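Local coordinates for Alpha/beta hydrolase fold protein (Chitinophaga pinensis, PDB 4PW0) that probably acts as a hydrolase of the alpha/beta hydrolase fold, on a substrate that is not known, at residues A27-G32 / G47-W52; D53-N58 / L181-E186; T145-I150 / A202-I207; P225-Q230 / I253-P258. All blocks are in the same frame, centred on the assembly; numbering follows the deposited sequence.

Contacts 1 and 2 follow one another along the chain and touch, their centres about 11 Å apart: contact 1 ties strand 24-31 to the loop after strand 39-42, and contact 2 ties helix 54-61, which that loop leads into, to helix 171-184. Contact 3, about 23 Å from contact 1 between centres, pairs helices 146-154 and 197-212; its segments alternate with those of contact 2. Contact 4 comes last, pairing strands 226-231 and 252-257 in the same sheet as strand 24-31, across the chain's centre from contact 1. Contacts 1 and 4 thus belong to the sheet, while contacts 2 and 3 bring in helices inserted before strand 226-231, probably a cap.

Contact 1: A27-G32 / G47-W52; sequences AYRSLG and GTLDNW
Asp50 OD1 is gripped by both terminal nitrogens of Arg29, with NH2 2.9 Å and NH1 3.2 Å from that one oxygen. The salt bridge is end-on, and OD1 sits in the guanidinium plane, at its edge. Its two bonds differ: the one from NH2 is straighter, 156° at the hydrogen against 139° for NH1, and comes in on the syn side but tilted 29° out of the carboxylate plane, whereas NH1 meets the oxygen nearly along its C-O axis. Asp50 was modelled in two conformers, and these lengths are those of one.

Leu49, the residue before Asp50, supplies the apolar half of the contact. Its CB lies over the centre of one guanidinium face, 3.8 Å from Arg29 CZ, and its CD1 reaches Arg29 NE at 3.9 Å. Beyond, CD1 of Leu49 grazes Ala27 CB at 4.5 Å. The arginine chain runs extended from CG to NE, which carries the charged group off strand 24-31 and across to the loop after strand 39-42.

Second partners steady the pair: Thr16 OG1 accepts from Arg29 NE, and the backbone N of Asp192 donates to Asp50 OD2, which also has a long, weak ion pair with Arg191. A methionine in place of Arg29 would probably leave Asp50 OD1 without its charged mate and Leu49 CB without the flat group it lies against. The contact is buried, and with little water to screen it the ion pair joining strand and loop is probably stronger than at the surface.

Contact 2: D53-N58 / L181-E186; sequences DPLITN and LGRLYE
Arg183 holds the Asp53 carboxylate side-on, one nitrogen to each oxygen. NE donates to OD1 of Asp53 at 2.8 Å and almost straight, 172° at the hydrogen, while Arg183 NH2 reaches Asp53 OD2 at 2.7 Å from above the carboxylate plane. The two planes are 27° apart, so the fork is twisted. Asp53 is also the N-cap of helix 54-61: its OD1 accepts from Leu55 N at 3.0 Å, on the face of the carboxylate opposite to the one Arg183 NE approaches. Arg183 NH2 has a further acceptor in the backbone O of Tyr266.

A bend at chi3 (-57°) folds the arginine chain so that its end turns to the aspartate. At that bend CD of Arg183 is crossed by Leu55, whose CD1 comes within 3.5 Å. One residue earlier, the Pro54 ring lies against the backbone of segment 181-186, its CG 3.4 Å from Arg183 O. Leu184 CD2 packs 4.3 Å from Asp53 CA.

At the solvent side a water bridges the segments, donating to Glu186 OE1 and accepting from Asn58 ND2 at 2.9 Å. One carboxylate thus serves two ends: it caps the start of helix 54-61 and pairs with a charge on helix 171-184, so the aspartate is likely to be held ionised and fixed in its rotation.

Contact 3: T145-I150 / A202-I207; sequences TFPDLI and AQLTAI
Phe146 lays the face of its ring on Ile207, whose CG2 methyl stands over the centre of the ring. This is a CH-pi contact, with CG2 3.6 Å from the Phe146 centroid and only 8° off the ring normal. It joins two helices of the insertion between strands 127-133 and 226-231, where alpha/beta hydrolases commonly carry a cap. Over the segments the helices run nearer antiparallel than perpendicular, at 139°, with axes 10.4 Å apart.

With chi1 near 178°, CG of Phe146 lies anti to the backbone N, and the ring swings out to the second helix. Its other face is covered by Ile150 CG1 from its own helix, offset toward the rim, so the ring is sandwiched between two isoleucines. Phe45, from a loop, packs edge-to-face with the ring. Ile207 CD1 adds a touch to Phe146 CZ at 3.8 Å. The Ile207 side chain also touches Leu111 and Phe114 of helix 111-122, and lies near, without touching, the residues of a probable Ser-His-Asp triad.

Leu204, one turn earlier on its helix, touches three residues of the first helix. Its CG comes obliquely to Phe146 CE2 at 4.0 Å, and its two methyls split: CD2 goes to Pro147 CG, while CD1 lies 3.9 Å from Ile150 CG2.

Contact 4: P225-Q230 / I253-P258; sequences PVFVVQ and ILSLYP
Strands 226-231 and 252-257 are the two parallel strands of a beta-alpha-beta unit, linked through helix 240-248, at the end of the central sheet. Their segments run 15° apart, and five backbone hydrogen bonds alternate between them, from Ile253 N to Val226 O at 2.8 Å through to Tyr257 N on Gln230 O at 2.9 Å. Val228, in register with Leu254, bonds through its N to Ile253 O and through its O to Ser255 N, the residues flanking its partner.

On the face carrying Val228 and Leu254, CG1 of the valine meets CD1 of the leucine at 3.7 Å, and Gln230 CB packs on Leu256 CD2. Gln230 bends at chi2 (54°), which takes its amide away from the strand to donate to Asp234, the likely acid of a Ser-His-Asp triad. On the other face Val229 CG1 touches Tyr257 CE2 at 3.6 Å, and the tyrosine OH bonds to Gln275. A serine in place of Tyr257 would probably open a gap beside Val229 and leave Gln275 OE1, which Ser255 OG also meets, one hydroxyl short. Strand 252-257 gives its other edge to an antiparallel strand of the second subunit, so backbone bonding continues through both chains.

Contact 1: A27-G32 / G47-W52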
# COMPACT_ATOMS: atom_id res chain seq x y z
N ALA A 27 -31.40 9.34 -5.56
CA ALA A 27 -30.78 10.50 -4.98
C ALA A 27 -29.24 10.39 -5.11
O ALA A 27 -28.64 9.33 -4.87
CB ALA A 27 -31.15 10.63 -3.51
N TYR A 28 -28.60 11.50 -5.49
CA TYR A 28 -27.17 11.51 -5.69
C TYR A 28 -26.61 12.90 -5.54
O TYR A 28 -27.35 13.90 -5.49
CB TYR A 28 -26.82 10.93 -7.06
CG TYR A 28 -27.18 11.83 -8.23
CD1 TYR A 28 -28.48 11.85 -8.73
CD2 TYR A 28 -26.24 12.65 -8.83
CE1 TYR A 28 -28.80 12.67 -9.83
CE2 TYR A 28 -26.56 13.47 -9.89
CZ TYR A 28 -27.84 13.45 -10.39
OH TYR A 28 -28.14 14.29 -11.45
N ARG A 29 -25.31 12.95 -5.44
CA ARG A 29 -24.54 14.19 -5.48
C ARG A 29 -23.35 14.07 -6.39
O ARG A 29 -22.76 12.99 -6.55
CB ARG A 29 -24.12 14.65 -4.07
CG ARG A 29 -25.23 14.73 -3.06
CD ARG A 29 -24.80 15.28 -1.73
NE ARG A 29 -25.82 15.14 -0.72
CZ ARG A 29 -25.62 14.85 0.56
NH1 ARG A 29 -24.39 14.63 1.02
NH2 ARG A 29 -26.65 14.73 1.35
N SER A 30 -23.00 15.17 -7.02
CA SER A 30 -21.86 15.25 -7.91
C SER A 30 -20.90 16.29 -7.35
O SER A 30 -21.28 17.45 -7.11
CB SER A 30 -22.27 15.58 -9.34
OG SER A 30 -21.17 15.56 -10.21
N LEU A 31 -19.69 15.84 -7.06
CA LEU A 31 -18.66 16.69 -6.51
C LEU A 31 -17.58 16.93 -7.50
O LEU A 31 -17.28 16.12 -8.38
CB LEU A 31 -18.03 16.08 -5.25
CG LEU A 31 -18.84 16.13 -3.97
CD1 LEU A 31 -20.18 15.45 -4.02
CD2 LEU A 31 -18.00 15.56 -2.82
N GLY A 32 -16.93 18.09 -7.33
CA GLY A 32 -15.86 18.47 -8.24
C GLY A 32 -16.40 19.01 -9.57
O GLY A 32 -17.62 19.09 -9.79
N GLY A 47 -25.14 2.76 5.21
CA GLY A 47 -24.68 4.13 4.92
C GLY A 47 -25.53 4.84 3.92
O GLY A 47 -26.06 4.24 2.99
N THR A 48 -25.60 6.15 4.09
CA THR A 48 -26.29 7.06 3.16
C THR A 48 -25.29 8.05 2.61
O THR A 48 -24.08 7.91 2.78
CB THR A 48 -27.45 7.78 3.88
OG1 THR A 48 -26.91 8.68 4.85
CG2 THR A 48 -28.39 6.75 4.53
N LEU A 49 -25.78 9.06 1.88
CA LEU A 49 -24.90 10.00 1.28
C LEU A 49 -23.98 10.69 2.31
O LEU A 49 -22.82 11.02 1.99
CB LEU A 49 -25.66 11.09 0.53
CG LEU A 49 -26.41 10.60 -0.71
CD1 LEU A 49 -27.45 11.63 -1.15
CD2 LEU A 49 -25.45 10.31 -1.86
N ASP A 50 -24.52 10.88 3.53
CA ASP A 50 -23.90 11.61 4.61
C ASP A 50 -22.87 10.77 5.43
O ASP A 50 -22.24 11.28 6.37
CB ASP A 50 -25.00 12.16 5.55
CG ASP A 50 -25.95 13.14 4.87
OD1 ASP A 50 -25.54 13.90 3.93
OD2 ASP A 50 -27.13 13.10 5.32
N ASN A 51 -22.76 9.48 5.08
CA ASN A 51 -21.74 8.61 5.72
C ASN A 51 -20.42 8.63 4.99
O ASN A 51 -19.42 8.07 5.46
CB ASN A 51 -22.28 7.20 5.84
CG ASN A 51 -23.40 7.12 6.85
OD1 ASN A 51 -24.60 7.19 6.54
ND2 ASN A 51 -23.00 7.04 8.14
N TRP A 52 -20.35 9.26 3.80
CA TRP A 52 -19.08 9.48 3.14
C TRP A 52 -18.24 10.50 3.91
O TRP A 52 -18.76 11.53 4.34
CB TRP A 52 -19.26 9.92 1.68
CG TRP A 52 -19.78 8.84 0.79
CD1 TRP A 52 -21.07 8.74 0.28
CD2 TRP A 52 -19.07 7.71 0.32
NE1 TRP A 52 -21.19 7.59 -0.46
CE2 TRP A 52 -19.97 6.95 -0.48
CE3 TRP A 52 -17.75 7.25 0.46
CZ2 TRP A 52 -19.61 5.74 -1.06
CZ3 TRP A 52 -17.39 6.06 -0.13
CH2 TRP A 52 -18.32 5.31 -0.88

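Contact 2: D53-N58 / L181-E186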
# COMPACT_ATOMS: atom_id res chain seq x y z
N ASP A 53 -16.95 10.23 4.01
CA ASP A 53 -16.02 11.11 4.72
C ASP A 53 -15.72 12.29 3.80
O ASP A 53 -15.19 12.11 2.71
CB ASP A 53 -14.75 10.31 4.98
CG ASP A 53 -13.72 11.02 5.80
OD1 ASP A 53 -13.79 12.28 6.01
OD2 ASP A 53 -12.81 10.28 6.28
N PRO A 54 -16.07 13.52 4.27
CA PRO A 54 -15.75 14.68 3.43
C PRO A 54 -14.28 14.85 3.09
O PRO A 54 -13.96 15.31 2.00
CB PRO A 54 -16.23 15.87 4.27
CG PRO A 54 -16.32 15.40 5.66
CD PRO A 54 -16.62 13.91 5.59
N LEU A 55 -13.36 14.40 3.95
CA LEU A 55 -11.96 14.49 3.55
C LEU A 55 -11.65 13.66 2.32
O LEU A 55 -10.83 14.02 1.48
CB LEU A 55 -11.02 14.06 4.67
CG LEU A 55 -10.61 15.10 5.67
CD1 LEU A 55 -9.66 14.58 6.70
CD2 LEU A 55 -10.02 16.32 4.99
N ILE A 56 -12.33 12.51 2.22
CA ILE A 56 -12.09 11.63 1.11
C ILE A 56 -12.79 12.10 -0.15
O ILE A 56 -12.19 12.17 -1.23
CB ILE A 56 -12.50 10.20 1.50
CG1 ILE A 56 -11.60 9.72 2.65
CG2 ILE A 56 -12.37 9.29 0.29
CD1 ILE A 56 -11.93 8.33 3.18
N THR A 57 -14.06 12.47 -0.00
CA THR A 57 -14.77 12.91 -1.20
C THR A 57 -14.27 14.28 -1.69
O THR A 57 -14.14 14.44 -2.90
CB THR A 57 -16.27 12.96 -0.99
OG1 THR A 57 -16.59 13.87 0.07
CG2 THR A 57 -16.86 11.57 -0.71
N ASN A 58 -13.93 15.18 -0.77
CA ASN A 58 -13.30 16.42 -1.20
C ASN A 58 -11.92 16.17 -1.83
O ASN A 58 -11.56 16.75 -2.87
CB ASN A 58 -13.20 17.44 -0.07
CG ASN A 58 -14.55 18.03 0.31
OD1 ASN A 58 -15.44 18.10 -0.54
ND2 ASN A 58 -14.73 18.43 1.54
N LEU A 181 -16.32 10.77 13.37
CA LEU A 181 -17.67 11.21 13.74
C LEU A 181 -17.82 12.70 13.59
O LEU A 181 -18.83 13.17 13.06
CB LEU A 181 -17.96 10.85 15.17
CG LEU A 181 -18.25 9.42 15.34
CD1 LEU A 181 -18.39 9.12 16.83
CD2 LEU A 181 -19.52 8.98 14.58
N GLY A 182 -16.79 13.46 13.98
CA GLY A 182 -16.89 14.90 13.81
C GLY A 182 -16.88 15.30 12.35
O GLY A 182 -17.58 16.22 11.95
N ARG A 183 -16.07 14.63 11.51
CA ARG A 183 -16.07 14.95 10.10
C ARG A 183 -17.47 14.69 9.51
O ARG A 183 -17.88 15.47 8.64
CB ARG A 183 -15.01 14.18 9.35
CG ARG A 183 -13.59 14.58 9.76
CD ARG A 183 -12.50 14.28 8.78
NE ARG A 183 -12.48 12.86 8.45
CZ ARG A 183 -11.93 11.91 9.22
NH1 ARG A 183 -11.36 12.21 10.37
NH2 ARG A 183 -12.03 10.64 8.82
N LEU A 184 -18.20 13.69 9.99
CA LEU A 184 -19.56 13.37 9.49
C LEU A 184 -20.60 14.40 9.93
O LEU A 184 -21.70 14.45 9.39
CB LEU A 184 -20.02 11.98 9.94
CG LEU A 184 -19.14 10.86 9.35
CD1 LEU A 184 -19.70 9.53 9.76
CD2 LEU A 184 -18.99 10.89 7.85
N TYR A 185 -20.20 15.29 10.87
CA TYR A 185 -21.02 16.43 11.33
C TYR A 185 -20.98 17.63 10.39
O TYR A 185 -21.82 18.57 10.52
CB TYR A 185 -20.62 16.81 12.74
CG TYR A 185 -21.56 17.65 13.65
CD1 TYR A 185 -22.81 17.18 14.03
CD2 TYR A 185 -21.11 18.84 14.23
CE1 TYR A 185 -23.62 17.90 14.92
CE2 TYR A 185 -21.91 19.55 15.11
CZ TYR A 185 -23.16 19.11 15.43
OH TYR A 185 -23.97 19.82 16.34
N GLU A 186 -20.01 17.65 9.52
CA GLU A 186 -19.72 18.80 8.69
C GLU A 186 -20.86 19.15 7.75
O GLU A 186 -21.07 20.36 7.51
CB GLU A 186 -18.43 18.64 7.89
CG GLU A 186 -17.96 19.98 7.30
CD GLU A 186 -17.36 19.91 5.96
OE1 GLU A 186 -17.53 18.93 5.25
OE2 GLU A 186 -16.70 20.88 5.60
O HOH W 1 -17.04 19.98 2.36

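Contact 3: T145-I150 / A202-I207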
# COMPACT_ATOMS: atom_id res chain seq x y z
N THR A 145 -21.15 -15.45 9.69
CA THR A 145 -21.47 -14.93 11.01
C THR A 145 -21.72 -13.43 11.08
O THR A 145 -21.80 -12.84 12.15
CB THR A 145 -20.47 -15.35 12.04
OG1 THR A 145 -19.19 -14.92 11.67
CG2 THR A 145 -20.56 -16.93 12.27
N PHE A 146 -21.88 -12.83 9.91
CA PHE A 146 -22.21 -11.41 9.84
C PHE A 146 -23.48 -11.07 10.64
O PHE A 146 -23.46 -10.09 11.35
CB PHE A 146 -22.32 -10.95 8.37
CG PHE A 146 -22.70 -9.53 8.23
CD1 PHE A 146 -21.78 -8.56 8.44
CD2 PHE A 146 -23.99 -9.14 7.84
CE1 PHE A 146 -22.10 -7.24 8.31
CE2 PHE A 146 -24.30 -7.81 7.70
CZ PHE A 146 -23.35 -6.85 7.96
N PRO A 147 -24.54 -11.90 10.54
CA PRO A 147 -25.71 -11.55 11.38
C PRO A 147 -25.41 -11.49 12.87
O PRO A 147 -25.95 -10.62 13.55
CB PRO A 147 -26.73 -12.66 11.03
CG PRO A 147 -26.37 -13.08 9.65
CD PRO A 147 -24.84 -13.05 9.67
N ASP A 148 -24.57 -12.38 13.39
CA ASP A 148 -24.20 -12.32 14.80
C ASP A 148 -23.33 -11.13 15.12
O ASP A 148 -23.41 -10.60 16.24
CB ASP A 148 -23.61 -13.62 15.28
CG ASP A 148 -24.67 -14.72 15.43
OD1 ASP A 148 -25.80 -14.38 15.83
OD2 ASP A 148 -24.42 -15.88 15.09
N LEU A 149 -22.51 -10.67 14.17
CA LEU A 149 -21.72 -9.45 14.41
C LEU A 149 -22.66 -8.27 14.59
O LEU A 149 -22.50 -7.44 15.48
CB LEU A 149 -20.76 -9.23 13.25
CG LEU A 149 -19.87 -8.01 13.39
CD1 LEU A 149 -18.85 -8.17 14.48
CD2 LEU A 149 -19.26 -7.69 12.03
N ILE A 150 -23.67 -8.22 13.74
CA ILE A 150 -24.64 -7.14 13.81
C ILE A 150 -25.48 -7.27 15.09
O ILE A 150 -25.76 -6.27 15.74
CB ILE A 150 -25.51 -7.10 12.53
CG1 ILE A 150 -24.59 -6.81 11.31
CG2 ILE A 150 -26.67 -6.10 12.67
CD1 ILE A 150 -23.63 -5.65 11.45
N ALA A 202 -32.60 -5.77 3.86
CA ALA A 202 -32.22 -6.29 2.57
C ALA A 202 -30.69 -6.39 2.46
O ALA A 202 -30.15 -7.38 1.95
CB ALA A 202 -32.77 -5.40 1.47
N GLN A 203 -30.00 -5.36 2.94
CA GLN A 203 -28.53 -5.37 2.91
C GLN A 203 -27.94 -6.42 3.81
O GLN A 203 -26.98 -7.05 3.42
CB GLN A 203 -27.98 -4.00 3.29
CG GLN A 203 -28.28 -2.92 2.27
CD GLN A 203 -27.75 -1.58 2.70
OE1 GLN A 203 -27.21 -1.43 3.79
NE2 GLN A 203 -27.91 -0.58 1.84
N LEU A 204 -28.52 -6.63 4.98
CA LEU A 204 -28.01 -7.69 5.87
C LEU A 204 -28.11 -9.04 5.19
O LEU A 204 -27.16 -9.86 5.23
CB LEU A 204 -28.72 -7.66 7.23
CG LEU A 204 -28.15 -8.56 8.33
CD1 LEU A 204 -28.46 -7.99 9.70
CD2 LEU A 204 -28.70 -9.96 8.25
N THR A 205 -29.23 -9.27 4.51
CA THR A 205 -29.41 -10.49 3.75
C THR A 205 -28.37 -10.63 2.63
O THR A 205 -27.72 -11.67 2.45
CB THR A 205 -30.84 -10.55 3.15
OG1 THR A 205 -31.77 -10.39 4.21
CG2 THR A 205 -31.08 -11.88 2.47
N ALA A 206 -28.18 -9.54 1.87
CA ALA A 206 -27.28 -9.53 0.74
C ALA A 206 -25.83 -9.79 1.17
O ALA A 206 -25.09 -10.54 0.48
CB ALA A 206 -27.39 -8.22 -0.02
N ILE A 207 -25.42 -9.18 2.28
CA ILE A 207 -24.05 -9.32 2.73
C ILE A 207 -23.80 -10.75 3.21
O ILE A 207 -22.78 -11.38 2.88
CB ILE A 207 -23.76 -8.32 3.84
CG1 ILE A 207 -23.72 -6.91 3.27
CG2 ILE A 207 -22.46 -8.63 4.55
CD1 ILE A 207 -23.87 -5.84 4.33

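Contact 4: P225-Q230 / I253-P258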
# COMPACT_ATOMS: atom_id res chain seq x y z
N PRO A 225 -7.11 -2.75 -13.54
CA PRO A 225 -6.31 -2.31 -12.38
C PRO A 225 -7.22 -2.15 -11.14
O PRO A 225 -8.29 -1.54 -11.22
CB PRO A 225 -5.76 -0.96 -12.81
CG PRO A 225 -6.00 -0.87 -14.29
CD PRO A 225 -7.22 -1.69 -14.54
N VAL A 226 -6.76 -2.70 -10.01
CA VAL A 226 -7.52 -2.63 -8.77
C VAL A 226 -6.60 -2.12 -7.67
O VAL A 226 -5.42 -2.52 -7.59
CB VAL A 226 -8.08 -4.02 -8.36
CG1 VAL A 226 -8.95 -3.92 -7.11
CG2 VAL A 226 -8.90 -4.62 -9.50
N PHE A 227 -7.17 -1.31 -6.77
CA PHE A 227 -6.45 -0.89 -5.58
C PHE A 227 -7.28 -1.36 -4.39
O PHE A 227 -8.46 -0.95 -4.25
CB PHE A 227 -6.34 0.62 -5.59
CG PHE A 227 -5.69 1.22 -4.38
CD1 PHE A 227 -4.66 0.56 -3.71
CD2 PHE A 227 -6.11 2.45 -3.92
CE1 PHE A 227 -4.02 1.15 -2.63
CE2 PHE A 227 -5.47 3.05 -2.85
CZ PHE A 227 -4.46 2.38 -2.18
N VAL A 228 -6.70 -2.23 -3.56
CA VAL A 228 -7.42 -2.86 -2.44
C VAL A 228 -6.83 -2.24 -1.16
O VAL A 228 -5.62 -2.30 -0.95
CB VAL A 228 -7.20 -4.38 -2.42
CG1 VAL A 228 -7.91 -4.98 -1.23
CG2 VAL A 228 -7.66 -5.06 -3.71
N VAL A 229 -7.71 -1.70 -0.32
CA VAL A 229 -7.30 -1.08 0.96
C VAL A 229 -8.02 -1.78 2.11
O VAL A 229 -9.23 -2.10 2.06
CB VAL A 229 -7.67 0.41 0.97
CG1 VAL A 229 -7.43 1.06 2.33
CG2 VAL A 229 -6.90 1.15 -0.12
N GLN A 230 -7.27 -2.03 3.18
CA GLN A 230 -7.83 -2.67 4.37
C GLN A 230 -7.00 -2.29 5.59
O GLN A 230 -5.84 -1.88 5.45
CB GLN A 230 -7.86 -4.18 4.11
CG GLN A 230 -8.45 -5.08 5.19
CD GLN A 230 -9.83 -4.66 5.61
OE1 GLN A 230 -9.99 -3.64 6.30
NE2 GLN A 230 -10.85 -5.43 5.26
N ILE A 253 -3.05 -3.68 -6.61
CA ILE A 253 -2.14 -3.16 -5.57
C ILE A 253 -2.87 -3.31 -4.23
O ILE A 253 -4.06 -3.01 -4.13
CB ILE A 253 -1.83 -1.67 -5.81
CG1 ILE A 253 -1.14 -1.42 -7.13
CG2 ILE A 253 -1.08 -1.07 -4.64
CD1 ILE A 253 -1.30 -0.01 -7.66
N LEU A 254 -2.17 -3.79 -3.21
CA LEU A 254 -2.74 -3.86 -1.86
C LEU A 254 -2.09 -2.81 -0.98
O LEU A 254 -0.85 -2.65 -1.02
CB LEU A 254 -2.44 -5.23 -1.22
CG LEU A 254 -3.00 -5.49 0.16
CD1 LEU A 254 -4.51 -5.49 0.18
CD2 LEU A 254 -2.45 -6.81 0.70
N SER A 255 -2.88 -2.16 -0.14
CA SER A 255 -2.39 -1.34 0.99
C SER A 255 -3.07 -1.80 2.27
O SER A 255 -4.30 -1.86 2.31
CB SER A 255 -2.77 0.14 0.75
OG SER A 255 -1.97 0.84 -0.22
N LEU A 256 -2.28 -2.12 3.29
CA LEU A 256 -2.82 -2.39 4.61
C LEU A 256 -2.35 -1.31 5.59
O LEU A 256 -1.16 -0.92 5.61
CB LEU A 256 -2.41 -3.75 5.15
CG LEU A 256 -2.77 -4.96 4.33
CD1 LEU A 256 -2.32 -6.23 5.03
CD2 LEU A 256 -4.24 -4.99 4.02
N TYR A 257 -3.31 -0.82 6.37
CA TYR A 257 -3.08 0.31 7.29
C TYR A 257 -2.98 -0.15 8.75
O TYR A 257 -3.72 -1.04 9.16
CB TYR A 257 -4.18 1.38 7.15
CG TYR A 257 -4.32 2.03 5.79
CD1 TYR A 257 -3.35 1.95 4.81
CD2 TYR A 257 -5.44 2.82 5.52
CE1 TYR A 257 -3.48 2.59 3.57
CE2 TYR A 257 -5.58 3.44 4.31
CZ TYR A 257 -4.64 3.33 3.34
OH TYR A 257 -4.83 3.99 2.12
N PRO A 258 -2.08 0.46 9.52
CA PRO A 258 -1.76 -0.09 10.86
C PRO A 258 -2.80 0.22 11.91
O PRO A 258 -3.42 1.30 11.92
CB PRO A 258 -0.45 0.61 11.19
CG PRO A 258 -0.47 1.89 10.40
CD PRO A 258 -1.13 1.50 9.09